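Local coordinates for protein Polyphosphate:AMP phosphotransferase (Pseudomonas aeruginosa PAO1, PDB 3CZP) that transfers phosphate from inorganic polyphosphate to AMP to make ADP, and to GMP less efficiently, with magnesium as cofactor, and works as a homodimer, at residues 389-400 / 455-465. Residues are numbered along the deposited sequence; the frame is centred on the assembly and turned at random. Where two conformers were deposited one is given.
Sequences YGEINDFEEQLS and DMVDRTSTEIA
Tyr389 pushes its ring, as a knob, into the hole formed by Asp455, Met456, Arg459 and Thr460 near the end of helix 446-460. In the conformer described, the bent chain of Arg459 lies across one face, CG 4.3 Å above the ring plane and over its centre, while Thr460 CG2 meets the ring edge in plane, 3.9 Å from Tyr389 CD1. Arg459 CZ stays 5.2 Å from the centre of the Tyr389 ring, so any cation-pi attraction is weak at most.

One turn on, Asn393 meets the last turn of the helix. With CG anti to the backbone carbonyl carbon (chi1 -73°), its amide reaches across, and ND2 donates to Arg459 O at 2.9 Å, nearly straight (165°) and in the carbonyl plane. The other half of the amide, OD1, accepts a hydrogen bond from a water, which also donates to Glu396 OE1 and accepts from Thr462 OG1, 2.9 Å away. That hydroxyl in turn accepts from Ala465 N, an ST motif that folds the loop back toward Glu396. Beyond the water, Glu396 OE1 pairs with Lys408, and OE2 is bonded by Tyr368 and Trp367.

The outer side is looser. Exposed Ile464 lays CD1 against the aliphatic stem of Glu397, 3.9 Å from CG.

The segments 389-400 and 455-460 cross at -52° within the second PPK2 domain, a P-loop-type fold. Strand 404-412 follows the first helix and touches Met456 and Ala465, strand 467-471 takes over after the loop, and helix 125-144 of the N-terminal domain packs on Glu391 and Gln398.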
loop_
_atom_site.group_PDB
_atom_site.type_symbol
_atom_site.label_atom_id
_atom_site.label_comp_id
_atom_site.label_asym_id
_atom_site.label_seq_id
_atom_site.Cartn_x
_atom_site.Cartn_y
_atom_site.Cartn_z
ATOM N N TYR A 389 -7.952 -10.225 22.489
ATOM C CA TYR A 389 -6.858 -10.928 23.147
ATOM C C TYR A 389 -6.456 -12.169 22.360
ATOM O O TYR A 389 -5.280 -12.374 22.057
ATOM C CB TYR A 389 -7.250 -11.315 24.574
ATOM C CG TYR A 389 -7.633 -10.140 25.446
ATOM C CD1 TYR A 389 -6.679 -9.223 25.866
ATOM C CD2 TYR A 389 -8.948 -9.948 25.848
ATOM C CE1 TYR A 389 -7.024 -8.147 26.662
ATOM C CE2 TYR A 389 -9.302 -8.876 26.644
ATOM C CZ TYR A 389 -8.337 -7.979 27.048
ATOM O OH TYR A 389 -8.686 -6.909 27.840
ATOM N N GLY A 390 -7.443 -12.996 22.029
ATOM C CA GLY A 390 -7.200 -14.238 21.255
ATOM C C GLY A 390 -6.717 -13.972 19.863
ATOM O O GLY A 390 -5.821 -14.630 19.355
ATOM N N GLU A 391 -7.371 -13.025 19.215
ATOM C CA GLU A 391 -6.902 -12.461 17.934
ATOM C C GLU A 391 -5.431 -11.987 17.958
ATOM O O GLU A 391 -4.653 -12.265 17.040
ATOM C CB GLU A 391 -7.838 -11.309 17.536
ATOM C CG GLU A 391 -9.160 -11.818 17.087
ATOM C CD GLU A 391 -10.207 -10.777 16.840
ATOM O OE1 GLU A 391 -9.998 -9.575 17.128
ATOM O OE2 GLU A 391 -11.248 -11.212 16.301
ATOM N N ILE A 392 -5.061 -11.259 19.006
ATOM C CA ILE A 392 -3.698 -10.749 19.131
ATOM C C ILE A 392 -2.699 -11.896 19.249
ATOM O O ILE A 392 -1.645 -11.890 18.612
ATOM C CB ILE A 392 -3.552 -9.821 20.350
ATOM C CG1 ILE A 392 -4.188 -8.460 20.062
ATOM C CG2 ILE A 392 -2.086 -9.661 20.723
ATOM C CD1 ILE A 392 -4.350 -7.591 21.291
ATOM N N ASN A 393 -3.047 -12.877 20.073
ATOM C CA ASN A 393 -2.230 -14.044 20.292
ATOM C C ASN A 393 -2.057 -14.852 19.046
ATOM O O ASN A 393 -0.916 -15.315 18.744
ATOM C CB ASN A 393 -2.817 -14.907 21.430
ATOM C CG ASN A 393 -2.615 -14.308 22.794
ATOM O OD1 ASN A 393 -1.700 -13.503 23.026
ATOM N ND2 ASN A 393 -3.470 -14.723 23.735
ATOM N N ASP A 394 -3.146 -14.963 18.261
ATOM C CA ASP A 394 -3.059 -15.706 16.991
ATOM C C ASP A 394 -2.118 -14.950 16.022
ATOM O O ASP A 394 -1.274 -15.540 15.382
ATOM C CB ASP A 394 -4.416 -15.950 16.301
ATOM C CG ASP A 394 -5.405 -16.831 17.128
ATOM O OD1 ASP A 394 -5.015 -17.616 18.060
ATOM O OD2 ASP A 394 -6.624 -16.724 16.814
ATOM N N PHE A 395 -2.283 -13.639 15.948
ATOM C CA PHE A 395 -1.384 -12.743 15.190
ATOM C C PHE A 395 0.081 -12.914 15.549
ATOM O O PHE A 395 0.933 -13.157 14.705
ATOM C CB PHE A 395 -1.851 -11.301 15.472
ATOM C CG PHE A 395 -1.037 -10.199 14.822
ATOM C CD1 PHE A 395 -0.559 -10.312 13.535
ATOM C CD2 PHE A 395 -0.752 -9.049 15.527
ATOM C CE1 PHE A 395 0.166 -9.249 12.918
ATOM C CE2 PHE A 395 0.006 -8.004 14.912
ATOM C CZ PHE A 395 0.436 -8.101 13.617
ATOM N N GLU A 396 0.367 -12.831 16.838
ATOM C CA GLU A 396 1.729 -12.937 17.345
ATOM C C GLU A 396 2.331 -14.296 17.122
ATOM O O GLU A 396 3.531 -14.412 16.900
ATOM C CB GLU A 396 1.806 -12.535 18.822
ATOM C CG GLU A 396 1.611 -11.021 18.950
ATOM C CD GLU A 396 1.599 -10.515 20.375
ATOM O OE1 GLU A 396 1.816 -11.312 21.318
ATOM O OE2 GLU A 396 1.346 -9.304 20.520
ATOM N N GLU A 397 1.481 -15.319 17.172
ATOM C CA GLU A 397 1.898 -16.686 16.848
ATOM C C GLU A 397 2.246 -16.866 15.393
ATOM O O GLU A 397 3.199 -17.575 15.089
ATOM C CB GLU A 397 0.809 -17.658 17.248
ATOM C CG GLU A 397 1.043 -19.061 16.843
ATOM C CD GLU A 397 -0.129 -19.975 17.229
ATOM O OE1 GLU A 397 -1.234 -19.826 16.626
ATOM O OE2 GLU A 397 0.087 -20.811 18.142
ATOM N N GLN A 398 1.445 -16.272 14.495
ATOM C CA GLN A 398 1.758 -16.250 13.057
ATOM C C GLN A 398 3.155 -15.634 12.841
ATOM O O GLN A 398 3.944 -16.115 12.047
ATOM C CB GLN A 398 0.701 -15.468 12.224
ATOM C CG GLN A 398 -0.761 -16.037 12.080
ATOM C CD GLN A 398 -0.796 -17.376 11.319
ATOM O OE1 GLN A 398 -1.152 -18.413 11.903
ATOM N NE2 GLN A 398 -0.422 -17.363 10.017
ATOM N N LEU A 399 3.447 -14.528 13.514
ATOM C CA LEU A 399 4.720 -13.838 13.372
ATOM C C LEU A 399 5.864 -14.767 13.900
ATOM O O LEU A 399 6.859 -14.995 13.221
ATOM C CB LEU A 399 4.693 -12.492 14.125
ATOM C CG LEU A 399 3.672 -11.406 13.753
ATOM C CD1 LEU A 399 3.920 -10.142 14.641
ATOM C CD2 LEU A 399 3.679 -11.111 12.164
ATOM N N SER A 400 5.716 -15.286 15.110
ATOM C CA SER A 400 6.705 -16.195 15.724
ATOM C C SER A 400 7.032 -17.389 14.825
ATOM O O SER A 400 8.192 -17.762 14.653
ATOM C CB SER A 400 6.161 -16.711 17.061
ATOM O OG SER A 400 7.120 -17.474 17.767
ATOM N N ASP A 455 -5.265 -7.277 32.729
ATOM C CA ASP A 455 -5.941 -8.239 31.877
ATOM C C ASP A 455 -5.163 -8.562 30.650
ATOM O O ASP A 455 -5.100 -9.730 30.249
ATOM C CB ASP A 455 -7.312 -7.730 31.454
ATOM C CG ASP A 455 -8.252 -7.636 32.596
ATOM O OD1 ASP A 455 -7.974 -8.251 33.657
ATOM O OD2 ASP A 455 -9.293 -6.978 32.441
HETATM N N MSE A 456 -4.597 -7.526 30.039
HETATM C CA MSE A 456 -3.777 -7.673 28.859
HETATM C C MSE A 456 -2.640 -8.645 29.114
HETATM O O MSE A 456 -2.469 -9.609 28.405
HETATM C CB MSE A 456 -3.202 -6.305 28.450
HETATM C CG MSE A 456 -2.144 -6.335 27.359
HETATM SE SE MSE A 456 -1.672 -4.488 26.932
HETATM C CE MSE A 456 -0.402 -4.233 28.350
ATOM N N VAL A 457 -1.866 -8.377 30.153
ATOM C CA VAL A 457 -0.743 -9.232 30.541
ATOM C C VAL A 457 -1.183 -10.676 30.877
ATOM O O VAL A 457 -0.629 -11.657 30.348
ATOM C CB VAL A 457 0.069 -8.560 31.700
ATOM C CG1 VAL A 457 1.210 -9.493 32.207
ATOM C CG2 VAL A 457 0.613 -7.209 31.214
ATOM N N ASP A 458 -2.207 -10.832 31.703
ATOM C CA ASP A 458 -2.770 -12.148 31.920
ATOM C C ASP A 458 -3.161 -12.913 30.649
ATOM O O ASP A 458 -2.884 -14.109 30.522
ATOM C CB ASP A 458 -4.022 -12.035 32.774
ATOM C CG ASP A 458 -4.674 -13.369 33.007
ATOM O OD1 ASP A 458 -4.040 -14.224 33.682
ATOM O OD2 ASP A 458 -5.820 -13.566 32.530
ATOM N N ARG A 459 -3.824 -12.240 29.704
ATOM C CA ARG A 459 -4.427 -12.939 28.577
ATOM C C ARG A 459 -3.478 -13.052 27.365
ATOM O O ARG A 459 -3.683 -13.888 26.486
ATOM C CB ARG A 459 -5.733 -12.244 28.170
ATOM C CG ARG A 459 -6.638 -11.797 29.333
ATOM C CD ARG A 459 -7.945 -12.549 29.471
ATOM N NE ARG A 459 -9.051 -11.594 29.610
ATOM C CZ ARG A 459 -9.519 -11.090 30.750
ATOM N NH1 ARG A 459 -9.023 -11.458 31.931
ATOM N NH2 ARG A 459 -10.510 -10.206 30.700
ATOM N N THR A 460 -2.449 -12.201 27.290
ATOM C CA THR A 460 -1.564 -12.163 26.088
ATOM C C THR A 460 -0.074 -12.246 26.426
ATOM O O THR A 460 0.764 -12.104 25.557
ATOM C CB THR A 460 -1.797 -10.871 25.183
ATOM O OG1 THR A 460 -1.480 -9.684 25.939
ATOM C CG2 THR A 460 -3.271 -10.734 24.677
ATOM N N SER A 461 0.273 -12.461 27.679
ATOM C CA SER A 461 1.694 -12.754 27.977
ATOM C C SER A 461 1.898 -14.242 27.844
ATOM O O SER A 461 1.613 -14.977 28.764
ATOM C CB SER A 461 2.100 -12.301 29.351
ATOM O OG SER A 461 3.509 -12.393 29.432
ATOM N N THR A 462 2.319 -14.679 26.657
ATOM C CA THR A 462 2.325 -16.079 26.289
ATOM C C THR A 462 3.765 -16.565 26.305
ATOM O O THR A 462 4.656 -15.758 26.370
ATOM C CB THR A 462 1.720 -16.295 24.874
ATOM O OG1 THR A 462 2.439 -15.531 23.896
ATOM C CG2 THR A 462 0.265 -15.894 24.824
ATOM N N GLU A 463 3.964 -17.880 26.227
ATOM C CA GLU A 463 5.286 -18.465 26.041
ATOM C C GLU A 463 5.981 -17.957 24.771
ATOM O O GLU A 463 7.172 -17.694 24.776
ATOM C CB GLU A 463 5.152 -19.990 26.014
ATOM C CG GLU A 463 6.424 -20.794 25.638
ATOM C CD GLU A 463 7.141 -21.413 26.839
ATOM O OE1 GLU A 463 7.201 -20.788 27.932
ATOM O OE2 GLU A 463 7.670 -22.536 26.668
ATOM N N ILE A 464 5.205 -17.818 23.699
ATOM C CA ILE A 464 5.671 -17.316 22.404
ATOM C C ILE A 464 6.035 -15.827 22.432
ATOM O O ILE A 464 7.030 -15.439 21.887
ATOM C CB ILE A 464 4.583 -17.561 21.306
ATOM C CG1 ILE A 464 4.664 -19.011 20.819
ATOM C CG2 ILE A 464 4.644 -16.500 20.190
ATOM C CD1 ILE A 464 3.515 -19.383 19.805
ATOM N N ALA A 465 5.218 -15.028 23.085
ATOM C CA ALA A 465 5.444 -13.586 23.222
ATOM C C ALA A 465 5.132 -13.090 24.617
ATOM O O ALA A 465 4.032 -12.589 24.851
ATOM C CB ALA A 465 4.582 -12.808 22.197
HETATM O O HOH W 1 0.948 -13.641 22.352
#